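Local coordinates for protein D-alanyl-D-alanine carboxypeptidase (Vibrio cholerae, PDB 5TR7) that probably removes the terminal D-alanine from peptidoglycan precursor peptides, as a penicillin-binding serine carboxypeptidase of the S11 family, at residues A[11-16]-A[241-246]; A[34-39]-A[199-204]; A[94-99]-A[183-188]. All blocks are in the same frame, centred on the assembly; numbering follows the deposited sequence.

Contact 1: residues A[11-16]-A[241-246]; sequences YVLMDY and KKLLSY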
ATOM      1  N   TYR A  11      14.518  -6.850   1.048  1.00 52.50           N
ATOM      2  CA  TYR A  11      13.321  -7.456   1.598  1.00 54.48           C
ATOM      3  C   TYR A  11      13.373  -7.537   3.075  1.00 53.22           C
ATOM      4  O   TYR A  11      14.436  -7.365   3.689  1.00 54.05           O
ATOM      5  CB  TYR A  11      13.097  -8.864   1.036  1.00 55.56           C
ATOM      6  CG  TYR A  11      14.186  -9.884   1.377  1.00 61.12           C
ATOM      7  CD1 TYR A  11      14.158 -10.602   2.574  1.00 70.77           C
ATOM      8  CD2 TYR A  11      15.227 -10.154   0.494  1.00 63.10           C
ATOM      9  CE1 TYR A  11      15.124 -11.559   2.863  1.00 72.83           C
ATOM     10  CE2 TYR A  11      16.190 -11.105   0.778  1.00 65.01           C
ATOM     11  CZ  TYR A  11      16.120 -11.808   1.960  1.00 71.29           C
ATOM     12  OH  TYR A  11      17.063 -12.759   2.254  1.00 75.50           O
ATOM     13  N   VAL A  12      12.184  -7.731   3.639  1.00 54.31           N
ATOM     14  CA  VAL A  12      12.046  -7.961   5.062  1.00 51.98           C
ATOM     15  C   VAL A  12      10.903  -8.894   5.302  1.00 49.31           C
ATOM     16  O   VAL A  12       9.908  -8.847   4.592  1.00 58.06           O
ATOM     17  CB  VAL A  12      11.954  -6.687   5.904  1.00 62.44           C
ATOM     18  CG1 VAL A  12      10.785  -5.856   5.516  1.00 71.60           C
ATOM     19  CG2 VAL A  12      11.822  -7.062   7.373  1.00 67.79           C
ATOM     20  N   LEU A  13      11.049  -9.769   6.274  1.00 51.64           N
ATOM     21  CA  LEU A  13       9.999 -10.676   6.636  1.00 49.60           C
ATOM     22  C   LEU A  13       9.815 -10.445   8.096  1.00 51.08           C
ATOM     23  O   LEU A  13      10.735 -10.548   8.837  1.00 57.97           O
ATOM     24  CB  LEU A  13      10.411 -12.102   6.372  1.00 55.14           C
ATOM     25  CG  LEU A  13       9.490 -13.170   6.916  1.00 61.17           C
ATOM     26  CD1 LEU A  13       8.075 -12.912   6.502  1.00 67.73           C
ATOM     27  CD2 LEU A  13       9.933 -14.535   6.461  1.00 61.52           C
ATOM     28  N   MET A  14       8.609 -10.141   8.510  1.00 54.51           N
ATOM     29  CA  MET A  14       8.336  -9.818   9.896  1.00 54.88           C
ATOM     30  C   MET A  14       7.194 -10.590  10.466  1.00 49.79           C
ATOM     31  O   MET A  14       6.176 -10.786   9.810  1.00 59.63           O
ATOM     32  CB  MET A  14       8.018  -8.321   9.970  1.00 52.81           C
ATOM     33  CG  MET A  14       7.539  -7.804  11.311  1.00 68.13           C
ATOM     34  SD  MET A  14       7.092  -6.066  11.257  1.00 64.92           S
ATOM     35  CE  MET A  14       8.717  -5.326  11.319  1.00 68.05           C
ATOM     36  N   ASP A  15       7.384 -11.046  11.690  1.00 53.28           N
ATOM     37  CA  ASP A  15       6.304 -11.686  12.441  1.00 58.99           C
ATOM     38  C   ASP A  15       5.339 -10.551  12.863  1.00 56.30           C
ATOM     39  O   ASP A  15       5.747  -9.625  13.538  1.00 53.87           O
ATOM     40  CB  ASP A  15       6.871 -12.391  13.685  1.00 59.95           C
ATOM     41  CG  ASP A  15       5.813 -12.716  14.717  1.00 62.62           C
ATOM     42  OD1 ASP A  15       4.668 -13.068  14.377  1.00 54.86           O
ATOM     43  OD2 ASP A  15       6.134 -12.571  15.901  1.00 67.89           O
ATOM     44  N   TYR A  16       4.078 -10.643  12.464  1.00 54.85           N
ATOM     45  CA  TYR A  16       3.102  -9.637  12.772  1.00 46.72           C
ATOM     46  C   TYR A  16       2.903  -9.482  14.248  1.00 51.65           C
ATOM     47  O   TYR A  16       2.704  -8.371  14.696  1.00 55.74           O
ATOM     48  CB  TYR A  16       1.710  -9.924  12.139  1.00 51.03           C
ATOM     49  CG  TYR A  16       0.613  -9.019  12.669  1.00 51.51           C
ATOM     50  CD1 TYR A  16       0.335  -7.791  12.054  1.00 53.98           C
ATOM     51  CD2 TYR A  16      -0.152  -9.375  13.772  1.00 54.29           C
ATOM     52  CE1 TYR A  16      -0.630  -6.960  12.560  1.00 49.23           C
ATOM     53  CE2 TYR A  16      -1.156  -8.539  14.260  1.00 54.26           C
ATOM     54  CZ  TYR A  16      -1.376  -7.332  13.644  1.00 51.27           C
ATOM     55  OH  TYR A  16      -2.334  -6.431  14.123  1.00 52.96           O
ATOM     56  N   LYS A 241       6.044 -15.530  -2.002  1.00 47.65           N
ATOM     57  CA  LYS A 241       5.510 -16.820  -1.529  1.00 51.50           C
ATOM     58  C   LYS A 241       6.634 -17.576  -0.820  1.00 52.84           C
ATOM     59  O   LYS A 241       6.395 -18.094   0.267  1.00 50.71           O
ATOM     60  CB  LYS A 241       4.850 -17.664  -2.653  1.00 49.67           C
ATOM     61  CG  LYS A 241       4.061 -18.811  -2.157  1.00 51.78           C
ATOM     62  CD  LYS A 241       3.492 -19.738  -3.235  1.00 57.17           C
ATOM     63  CE  LYS A 241       2.461 -20.693  -2.589  1.00 57.72           C
ATOM     64  NZ  LYS A 241       1.819 -21.617  -3.562  1.00 64.50           N
ATOM     65  N   LYS A 242       7.873 -17.539  -1.353  1.00 52.46           N
ATOM     66  CA  LYS A 242       8.993 -18.255  -0.708  1.00 57.12           C
ATOM     67  C   LYS A 242       9.260 -17.625   0.633  1.00 55.64           C
ATOM     68  O   LYS A 242       9.413 -18.311   1.616  1.00 63.93           O
ATOM     69  CB  LYS A 242      10.323 -18.184  -1.458  1.00 62.41           C
ATOM     70  CG  LYS A 242      10.411 -18.967  -2.721  1.00 74.86           C
ATOM     71  CD  LYS A 242      11.652 -18.583  -3.543  1.00 78.66           C
ATOM     72  CE  LYS A 242      11.508 -19.266  -4.896  1.00 82.39           C
ATOM     73  NZ  LYS A 242      12.350 -18.637  -5.948  1.00 86.12           N
ATOM     74  N   LEU A 243       9.346 -16.319   0.649  1.00 50.82           N
ATOM     75  CA  LEU A 243       9.626 -15.624   1.863  1.00 53.33           C
ATOM     76  C   LEU A 243       8.612 -15.986   2.899  1.00 52.98           C
ATOM     77  O   LEU A 243       8.960 -16.305   3.985  1.00 57.34           O
ATOM     78  CB  LEU A 243       9.632 -14.137   1.610  1.00 53.91           C
ATOM     79  CG  LEU A 243      10.410 -13.268   2.562  1.00 63.31           C
ATOM     80  CD1 LEU A 243      11.739 -13.871   2.935  1.00 63.36           C
ATOM     81  CD2 LEU A 243      10.586 -11.898   1.973  1.00 67.76           C
ATOM     82  N   LEU A 244       7.347 -15.956   2.542  1.00 56.88           N
ATOM     83  CA  LEU A 244       6.273 -16.267   3.492  1.00 55.16           C
ATOM     84  C   LEU A 244       6.310 -17.727   3.953  1.00 56.84           C
ATOM     85  O   LEU A 244       6.162 -17.982   5.153  1.00 55.96           O
ATOM     86  CB  LEU A 244       4.892 -15.932   2.918  1.00 56.67           C
ATOM     87  CG  LEU A 244       4.560 -14.458   2.756  1.00 58.92           C
ATOM     88  CD1 LEU A 244       3.377 -14.271   1.809  1.00 57.71           C
ATOM     89  CD2 LEU A 244       4.269 -13.777   4.068  1.00 55.14           C
ATOM     90  N   SER A 245       6.480 -18.687   3.041  1.00 52.62           N
ATOM     91  CA  SER A 245       6.534 -20.106   3.439  1.00 52.07           C
ATOM     92  C   SER A 245       7.654 -20.356   4.415  1.00 54.45           C
ATOM     93  O   SER A 245       7.493 -21.128   5.353  1.00 60.96           O
ATOM     94  CB  SER A 245       6.751 -21.041   2.257  1.00 53.67           C
ATOM     95  OG  SER A 245       5.733 -20.817   1.351  1.00 56.05           O
ATOM     96  N   TYR A 246       8.798 -19.731   4.178  1.00 55.70           N
ATOM     97  CA  TYR A 246       9.905 -19.871   5.090  1.00 59.47           C
ATOM     98  C   TYR A 246       9.484 -19.391   6.498  1.00 55.60           C
ATOM     99  O   TYR A 246       9.747 -20.023   7.481  1.00 62.89           O
ATOM    100  CB  TYR A 246      11.101 -19.045   4.584  1.00 63.58           C
ATOM    101  CG  TYR A 246      12.179 -18.863   5.611  1.00 61.82           C
ATOM    102  CD1 TYR A 246      13.092 -19.912   5.897  1.00 68.96           C
ATOM    103  CD2 TYR A 246      12.301 -17.691   6.288  1.00 66.37           C
ATOM    104  CE1 TYR A 246      14.094 -19.777   6.869  1.00 67.49           C
ATOM    105  CE2 TYR A 246      13.325 -17.501   7.234  1.00 69.86           C
ATOM    106  CZ  TYR A 246      14.186 -18.546   7.547  1.00 71.00           C
ATOM    107  OH  TYR A 246      15.136 -18.304   8.500  1.00 67.72           O
TER
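L243 carries most of the helix side of the contact, meeting Y11 and L13. Its CD2 methyl lies 3.8 Å from CD1 of the Y11 ring and approaches that ring at a slant. The same methyl also touches Y11 CB. At the branch point, L243 CG packs against L13 CB at 4.0 Å. The L243 carbonyl is used as well: L13 CD2 comes within 3.2 Å of L243 O, a tight approach of a methyl to a backbone oxygen, with no hydrogen bond. L13 has its CG anti to the backbone N (chi1 170°), which brings CD2 to the helix. L244 starts away from the strand, but its end comes nearer, and it packs on L223 and M195. One turn on from K242, Y246 returns to the strand. L13 CD2 meets the edge of its ring, close to the ring plane, 3.9 Å from Y246 CD2. L13 CD2 thus touches both L243 and Y246. No hydrogen bond crosses the contact; its side-chain contacts are apolar. The helix axis runs 33° from the strand direction, 9.2 Å away. Strand 10-15 lies between strands 21-25 and 221-230 of the antiparallel sheet. Y11 and L13 face helix 233-251, and V12 and M14 face helix 150-163, so the two helices cover opposite faces of this strand.

Contact 2: residues A[34-39]-A[199-204]; sequences ASLTKM and GIKTGH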
ATOM      1  N   ALA A  34       7.189   4.525  -4.326  1.00 57.66           N
ATOM      2  CA  ALA A  34       6.245   4.652  -5.407  1.00 60.63           C
ATOM      3  C   ALA A  34       4.841   4.360  -4.929  1.00 57.36           C
ATOM      4  O   ALA A  34       4.421   4.797  -3.870  1.00 58.10           O
ATOM      5  CB  ALA A  34       6.651   3.767  -6.597  1.00 54.78           C
ATOM      6  N   SER A  35       4.148   3.526  -5.659  1.00 60.17           N
ATOM      7  CA  SER A  35       2.745   3.296  -5.370  1.00 59.09           C
ATOM      8  C   SER A  35       2.510   2.654  -3.971  1.00 59.92           C
ATOM      9  O   SER A  35       1.374   2.615  -3.478  1.00 56.68           O
ATOM     10  CB  SER A  35       2.179   2.539  -6.547  1.00 63.00           C
ATOM     11  OG  SER A  35       0.807   2.496  -6.537  1.00 64.56           O
ATOM     12  N   LEU A  36       3.572   2.207  -3.297  1.00 57.83           N
ATOM     13  CA  LEU A  36       3.377   1.640  -1.967  1.00 59.08           C
ATOM     14  C   LEU A  36       3.049   2.795  -1.011  1.00 61.64           C
ATOM     15  O   LEU A  36       2.502   2.565   0.067  1.00 55.06           O
ATOM     16  CB  LEU A  36       4.603   0.861  -1.481  1.00 59.47           C
ATOM     17  CG  LEU A  36       4.934  -0.348  -2.294  1.00 59.28           C
ATOM     18  CD1 LEU A  36       6.201  -0.875  -1.687  1.00 56.47           C
ATOM     19  CD2 LEU A  36       3.801  -1.410  -2.296  1.00 58.35           C
ATOM     20  N   THR A  37       3.359   4.022  -1.449  1.00 53.90           N
ATOM     21  CA  THR A  37       2.983   5.232  -0.704  1.00 58.18           C
ATOM     22  C   THR A  37       1.457   5.250  -0.422  1.00 53.63           C
ATOM     23  O   THR A  37       0.997   5.825   0.555  1.00 54.65           O
ATOM     24  CB  THR A  37       3.333   6.478  -1.557  1.00 57.27           C
ATOM     25  OG1 THR A  37       4.746   6.549  -1.723  1.00 61.65           O
ATOM     26  CG2 THR A  37       2.867   7.766  -0.915  1.00 57.45           C
ATOM     27  N   LYS A  38       0.700   4.557  -1.266  1.00 55.86           N
ATOM     28  CA  LYS A  38      -0.760   4.487  -1.114  1.00 50.83           C
ATOM     29  C   LYS A  38      -1.167   3.798   0.148  1.00 56.97           C
ATOM     30  O   LYS A  38      -2.269   4.044   0.674  1.00 56.43           O
ATOM     31  CB  LYS A  38      -1.431   3.910  -2.315  1.00 48.56           C
ATOM     32  CG  LYS A  38      -1.189   4.747  -3.587  1.00 53.88           C
ATOM     33  CD  LYS A  38      -1.939   4.230  -4.815  1.00 57.27           C
ATOM     34  CE  LYS A  38      -1.752   5.135  -6.031  1.00 63.99           C
ATOM     35  NZ  LYS A  38      -0.422   4.997  -6.643  1.00 70.30           N
ATOM     36  N   MET A  39      -0.293   2.948   0.680  1.00 55.12           N
ATOM     37  CA  MET A  39      -0.599   2.344   1.980  1.00 49.60           C
ATOM     38  C   MET A  39      -0.669   3.428   3.056  1.00 53.56           C
ATOM     39  O   MET A  39      -1.525   3.362   3.982  1.00 43.49           O
ATOM     40  CB  MET A  39       0.465   1.330   2.388  1.00 50.71           C
ATOM     41  CG  MET A  39       0.430   0.027   1.550  1.00 54.86           C
ATOM     42  SD  MET A  39       1.474  -1.209   2.249  1.00 60.90           S
ATOM     43  CE  MET A  39       3.098  -0.568   2.314  1.00 64.57           C
ATOM     44  N   GLY A 199      -3.436  -9.454   1.722  1.00 46.86           N
ATOM     45  CA  GLY A 199      -2.917  -8.141   1.443  1.00 45.43           C
ATOM     46  C   GLY A 199      -1.487  -8.259   0.908  1.00 43.45           C
ATOM     47  O   GLY A 199      -0.957  -9.349   0.793  1.00 48.98           O
ATOM     48  N   ILE A 200      -0.814  -7.150   0.658  1.00 43.32           N
ATOM     49  CA  ILE A 200      -1.346  -5.823   0.896  1.00 45.43           C
ATOM     50  C   ILE A 200      -1.332  -4.966  -0.366  1.00 47.41           C
ATOM     51  O   ILE A 200      -2.359  -4.697  -0.957  1.00 38.27           O
ATOM     52  CB  ILE A 200      -0.573  -5.106   2.014  1.00 50.63           C
ATOM     53  CG1 ILE A 200      -0.393  -6.028   3.216  1.00 52.90           C
ATOM     54  CG2 ILE A 200      -1.223  -3.789   2.391  1.00 49.81           C
ATOM     55  CD1 ILE A 200       0.113  -5.310   4.483  1.00 56.11           C
ATOM     56  N   LYS A 201      -0.168  -4.535  -0.794  1.00 45.40           N
ATOM     57  CA  LYS A 201      -0.119  -3.609  -1.890  1.00 46.88           C
ATOM     58  C   LYS A 201       1.072  -3.843  -2.771  1.00 47.09           C
ATOM     59  O   LYS A 201       2.170  -4.081  -2.359  1.00 49.09           O
ATOM     60  CB  LYS A 201      -0.031  -2.187  -1.311  1.00 51.87           C
ATOM     61  CG  LYS A 201      -0.125  -1.038  -2.311  1.00 56.04           C
ATOM     62  CD  LYS A 201      -1.549  -0.897  -2.777  1.00 57.30           C
ATOM     63  CE  LYS A 201      -1.697   0.163  -3.864  1.00 63.65           C
ATOM     64  NZ  LYS A 201      -1.212  -0.225  -5.216  1.00 61.51           N
ATOM     65  N   THR A 202       0.837  -3.552  -3.991  1.00 44.40           N
ATOM     66  CA  THR A 202       1.762  -3.753  -5.045  1.00 57.15           C
ATOM     67  C   THR A 202       2.328  -2.408  -5.572  1.00 49.77           C
ATOM     68  O   THR A 202       1.765  -1.381  -5.386  1.00 49.85           O
ATOM     69  CB  THR A 202       0.917  -4.447  -6.103  1.00 54.75           C
ATOM     70  OG1 THR A 202       1.748  -5.110  -7.012  1.00 80.07           O
ATOM     71  CG2 THR A 202      -0.021  -3.478  -6.779  1.00 52.38           C
ATOM     72  N   GLY A 203       3.478  -2.438  -6.197  1.00 57.87           N
ATOM     73  CA  GLY A 203       4.016  -1.207  -6.828  1.00 54.86           C
ATOM     74  C   GLY A 203       5.230  -1.443  -7.647  1.00 51.48           C
ATOM     75  O   GLY A 203       5.800  -2.546  -7.602  1.00 54.99           O
ATOM     76  N   HIS A 204       5.707  -0.392  -8.319  1.00 59.05           N
ATOM     77  CA  HIS A 204       6.936  -0.489  -9.137  1.00 59.36           C
ATOM     78  C   HIS A 204       7.811   0.748  -8.899  1.00 67.42           C
ATOM     79  O   HIS A 204       7.308   1.858  -8.797  1.00 66.20           O
ATOM     80  CB  HIS A 204       6.561  -0.581 -10.607  1.00 53.76           C
ATOM     81  CG  HIS A 204       7.721  -0.837 -11.512  1.00 60.99           C
ATOM     82  ND1 HIS A 204       8.570   0.157 -11.946  1.00 64.18           N
ATOM     83  CD2 HIS A 204       8.187  -1.989 -12.046  1.00 55.97           C
ATOM     84  CE1 HIS A 204       9.512  -0.378 -12.700  1.00 69.26           C
ATOM     85  NE2 HIS A 204       9.273  -1.672 -12.811  1.00 60.26           N
TER
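M39 lays its CG methylene over the base of the K201 side chain, 3.6 Å from K201 CB. The two side chains slide past each other in opposite directions. With chi2 of M39 extended (-170°), SD reaches I200 CG2 at 3.7 Å. L36 comes to the strand from beside M39. Its CD2 methyl is pressed against the backbone, 3.1 Å from K201 O, and also touches K201 CG. Further along, S35 CB faces G203, where the strand has no side chain. K201 is bent at chi2 and chi4, and this carries its chain along the helix start, with CE near K38 CB at 4.1 Å. Its NZ bonds T202 O at 3.2 Å, with the donor tilted from the carbonyl plane. A second bond goes to S98 OG.

This is the active-site groove of a penicillin-binding protein. S35 and K38 form the SxxK motif at the start of helix 37-50, and K201, T202 and G203 form the KTG motif on edge strand 196-205. S35 is the predicted acyl-ester nucleophile, K38 the predicted proton acceptor, and K201 a predicted substrate-binding residue.

K38 NZ donates to S35 OG at 2.8 Å. It is also held by N100 OD1 and by H139 O, so three bonds fix the lysine end beside the serine. K201 NZ stands 3.6 Å from S35 OG, too far for a bond, and 5.5 Å from K38 NZ. On strand 196-205, I200 and K201 both face V213, a classic beta bulge, and the peptide bond before I200 is cis. The apolar ends of L36 and M39 continue into helix 150-163, on L153, L156 and L160.

Contact 3: residues A[94-99]-A[183-188]; sequences IIIQSG and QYNRNG. With NO2 (nitrite ion), chain F.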
ATOM      1  N   ILE A  94      -8.228   3.764  -4.737  1.00 50.29           N
ATOM      2  CA  ILE A  94      -6.868   3.843  -4.248  1.00 52.58           C
ATOM      3  C   ILE A  94      -6.262   2.437  -3.990  1.00 52.02           C
ATOM      4  O   ILE A  94      -5.208   2.082  -4.461  1.00 49.04           O
ATOM      5  CB  ILE A  94      -6.825   4.645  -2.919  1.00 47.98           C
ATOM      6  CG1 ILE A  94      -7.149   6.119  -3.194  1.00 47.54           C
ATOM      7  CG2 ILE A  94      -5.487   4.427  -2.183  1.00 49.62           C
ATOM      8  CD1 ILE A  94      -7.305   7.001  -1.928  1.00 52.28           C
ATOM      9  N   ILE A  95      -6.984   1.642  -3.224  1.00 50.71           N
ATOM     10  CA  ILE A  95      -6.482   0.402  -2.747  1.00 51.79           C
ATOM     11  C   ILE A  95      -6.463  -0.697  -3.799  1.00 53.08           C
ATOM     12  O   ILE A  95      -5.497  -1.385  -3.928  1.00 52.98           O
ATOM     13  CB  ILE A  95      -7.318  -0.044  -1.520  1.00 46.12           C
ATOM     14  CG1 ILE A  95      -6.997   0.868  -0.316  1.00 50.94           C
ATOM     15  CG2 ILE A  95      -7.060  -1.518  -1.176  1.00 45.65           C
ATOM     16  CD1 ILE A  95      -8.006   0.726   0.838  1.00 51.87           C
ATOM     17  N   ILE A  96      -7.564  -0.889  -4.479  1.00 48.13           N
ATOM     18  CA  ILE A  96      -7.655  -1.951  -5.440  1.00 52.28           C
ATOM     19  C   ILE A  96      -7.081  -1.576  -6.799  1.00 50.19           C
ATOM     20  O   ILE A  96      -6.396  -2.373  -7.422  1.00 51.26           O
ATOM     21  CB  ILE A  96      -9.126  -2.370  -5.580  1.00 45.10           C
ATOM     22  CG1 ILE A  96      -9.679  -2.732  -4.175  1.00 46.81           C
ATOM     23  CG2 ILE A  96      -9.258  -3.558  -6.556  1.00 51.77           C
ATOM     24  CD1 ILE A  96     -11.188  -2.999  -4.108  1.00 51.46           C
ATOM     25  N   GLN A  97      -7.409  -0.396  -7.264  1.00 49.89           N
ATOM     26  CA  GLN A  97      -7.022   0.040  -8.590  1.00 51.55           C
ATOM     27  C   GLN A  97      -5.730   0.825  -8.557  1.00 60.55           C
ATOM     28  O   GLN A  97      -5.183   1.101  -9.602  1.00 52.58           O
ATOM     29  CB  GLN A  97      -8.104   0.932  -9.206  1.00 55.99           C
ATOM     30  CG  GLN A  97      -9.524   0.376  -9.171  1.00 52.30           C
ATOM     31  CD  GLN A  97     -10.513   1.235  -9.901  1.00 56.77           C
ATOM     32  OE1 GLN A  97     -10.440   2.464  -9.830  1.00 48.81           O
ATOM     33  NE2 GLN A  97     -11.479   0.592 -10.599  1.00 59.85           N
ATOM     34  N   SER A  98      -5.278   1.266  -7.383  1.00 55.42           N
ATOM     35  CA  SER A  98      -4.024   2.015  -7.293  1.00 54.69           C
ATOM     36  C   SER A  98      -4.175   3.315  -8.084  1.00 53.38           C
ATOM     37  O   SER A  98      -3.244   3.792  -8.737  1.00 63.51           O
ATOM     38  CB  SER A  98      -2.862   1.125  -7.853  1.00 58.45           C
ATOM     39  OG  SER A  98      -1.652   1.549  -7.291  1.00 62.06           O
ATOM     40  N   GLY A  99      -5.343   3.926  -8.008  1.00 50.32           N
ATOM     41  CA  GLY A  99      -5.593   5.140  -8.799  1.00 49.67           C
ATOM     42  C   GLY A  99      -5.011   6.415  -8.192  1.00 50.78           C
ATOM     43  O   GLY A  99      -5.363   6.784  -7.093  1.00 53.77           O
ATOM     44  N   GLN A 183     -11.202  -2.935 -12.906  1.00 51.34           N
ATOM     45  CA  GLN A 183      -9.766  -3.120 -12.777  1.00 57.19           C
ATOM     46  C   GLN A 183      -9.560  -4.133 -11.659  1.00 55.17           C
ATOM     47  O   GLN A 183     -10.312  -4.176 -10.690  1.00 56.91           O
ATOM     48  CB  GLN A 183      -9.075  -1.801 -12.480  1.00 59.85           C
ATOM     49  CG  GLN A 183      -9.582  -0.696 -13.393  1.00 68.95           C
ATOM     50  CD  GLN A 183      -8.755   0.592 -13.389  1.00 67.91           C
ATOM     51  OE1 GLN A 183      -7.578   0.530 -13.638  1.00 66.86           O
ATOM     52  NE2 GLN A 183      -9.394   1.767 -13.244  1.00 69.63           N
ATOM     53  N   TYR A 184      -8.558  -4.969 -11.850  1.00 54.12           N
ATOM     54  CA  TYR A 184      -8.175  -5.986 -10.920  1.00 52.87           C
ATOM     55  C   TYR A 184      -7.101  -5.578  -9.955  1.00 54.90           C
ATOM     56  O   TYR A 184      -6.223  -4.829 -10.255  1.00 53.38           O
ATOM     57  CB  TYR A 184      -7.719  -7.291 -11.655  1.00 56.15           C
ATOM     58  CG  TYR A 184      -8.910  -7.941 -12.258  1.00 62.28           C
ATOM     59  CD1 TYR A 184      -9.362  -7.542 -13.516  1.00 66.48           C
ATOM     60  CD2 TYR A 184      -9.710  -8.823 -11.515  1.00 68.90           C
ATOM     61  CE1 TYR A 184     -10.532  -8.070 -14.064  1.00 67.57           C
ATOM     62  CE2 TYR A 184     -10.879  -9.352 -12.047  1.00 68.87           C
ATOM     63  CZ  TYR A 184     -11.276  -8.977 -13.324  1.00 68.90           C
ATOM     64  OH  TYR A 184     -12.427  -9.508 -13.829  1.00 75.84           O
ATOM     65  N   ASN A 185      -7.187  -6.149  -8.770  1.00 50.19           N
ATOM     66  CA  ASN A 185      -6.163  -5.991  -7.792  1.00 48.54           C
ATOM     67  C   ASN A 185      -4.945  -6.716  -8.341  1.00 50.82           C
ATOM     68  O   ASN A 185      -5.059  -7.879  -8.677  1.00 47.66           O
ATOM     69  CB  ASN A 185      -6.616  -6.644  -6.472  1.00 42.46           C
ATOM     70  CG  ASN A 185      -5.772  -6.280  -5.345  1.00 48.92           C
ATOM     71  OD1 ASN A 185      -4.546  -6.214  -5.478  1.00 46.01           O
ATOM     72  ND2 ASN A 185      -6.427  -6.002  -4.177  1.00 51.94           N
ATOM     73  N   ARG A 186      -3.824  -6.028  -8.476  1.00 51.04           N
ATOM     74  CA  ARG A 186      -2.556  -6.560  -8.993  1.00 49.30           C
ATOM     75  C   ARG A 186      -1.835  -7.499  -8.036  1.00 46.35           C
ATOM     76  O   ARG A 186      -0.795  -8.055  -8.379  1.00 46.77           O
ATOM     77  CB  ARG A 186      -1.623  -5.359  -9.275  1.00 53.99           C
ATOM     78  CG  ARG A 186      -1.866  -4.509 -10.500  1.00 57.25           C
ATOM     79  CD  ARG A 186      -0.839  -4.868 -11.610  1.00 69.09           C
ATOM     80  NE  ARG A 186      -0.321  -3.664 -12.273  1.00 73.80           N
ATOM     81  CZ  ARG A 186       0.860  -3.535 -12.909  1.00 73.22           C
ATOM     82  NH1 ARG A 186       1.199  -2.368 -13.416  1.00 90.49           N
ATOM     83  NH2 ARG A 186       1.742  -4.498 -13.018  1.00 77.78           N
ATOM     84  N   ASN A 187      -2.304  -7.655  -6.781  1.00 48.49           N
ATOM     85  CA  ASN A 187      -1.688  -8.639  -5.900  1.00 44.73           C
ATOM     86  C   ASN A 187      -2.222 -10.061  -6.250  1.00 51.16           C
ATOM     87  O   ASN A 187      -3.247 -10.536  -5.734  1.00 46.55           O
ATOM     88  CB  ASN A 187      -1.991  -8.273  -4.475  1.00 45.73           C
ATOM     89  CG  ASN A 187      -1.393  -9.206  -3.486  1.00 47.69           C
ATOM     90  OD1 ASN A 187      -0.543 -10.028  -3.805  1.00 50.01           O
ATOM     91  ND2 ASN A 187      -1.827  -9.073  -2.235  1.00 50.56           N
ATOM     92  N   GLY A 188      -1.527 -10.705  -7.155  1.00 50.46           N
ATOM     93  CA  GLY A 188      -1.867 -12.031  -7.659  1.00 57.94           C
ATOM     94  C   GLY A 188      -1.913 -13.105  -6.594  1.00 60.99           C
ATOM     95  O   GLY A 188      -2.697 -14.051  -6.700  1.00 54.10           O
TER
HETATM   96  N   NO2 F 403       1.811  -9.682  -8.294  1.00 72.24           N
HETATM   97  O1  NO2 F 403       0.960 -10.477  -8.636  1.00 72.50           O
HETATM   98  O2  NO2 F 403       2.469  -9.123  -9.377  1.00 68.05           O
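Q183 reaches across to Q97 with the whole length of its side chain. Its CB lies 4.0 Å from Q97 CG. The next atom, CG, meets the other amide, 3.6 Å from Q97 NE2. Q183 CD then passes Q97 CD at 4.0 Å. At the end, Q183 NE2 lies 3.6 Å from Q97 CD and just as near OE1 and NE2, over the middle of that amide. The two chains cross at about a right angle, and the amide planes are turned 46° apart.

I96 makes the second part of the contact. Its CG2 branch packs on N185 CB at 4.1 Å, and its carbonyl O rests on N185 CA. N185 has its CG anti to the backbone N (chi1 -167°), which places the amide for the turn that follows. Its OD1 accepts from N187 N at 3.0 Å in a nearly straight bond, 168° at the hydrogen. This is an Asx turn, and it shapes the bend after strand 181-184. N185 ND2 is held by E173 O. Past the turn, G188 N donates to O1 of a nitrite ion at 2.9 Å. R236 NE binds the ion too, which probably came from the crystallisation liquor.

S98, a predicted active-site residue, follows Q97 at the end of helix 87-95, with positive phi. It probably opens the SxN motif of this family.

No hydrogen bond joins the segments. Q183 NE2 donates to K76 O and Q97 NE2 to F176 O, so each NE2 has a backbone carbonyl partner outside the segments. The amides therefore meet each other by van der Waals contact.

In the fold
From the N terminus, strand 10-15 enters the sheet, and contact 1 later joins it to helix 233-251, the last modelled helix. That closes the widest loop. Residues 34-39 follow, and contact 2 closes a second loop within the first when strand 196-205 arrives. Residues 94-99 come next, and contact 3 closes the smallest loop, inside that of contact 2. The loops nest and none cross. Contact 1 ties helix to sheet, about 17 Å from contact 2 between centres. Contact 2 ties the sheet edge to helix 37-50. Contact 3 joins the end of helix 87-95 to the strand 181-184 hairpin. Contacts 2 and 3 touch, and N187 ND2 probably bonds G199 O.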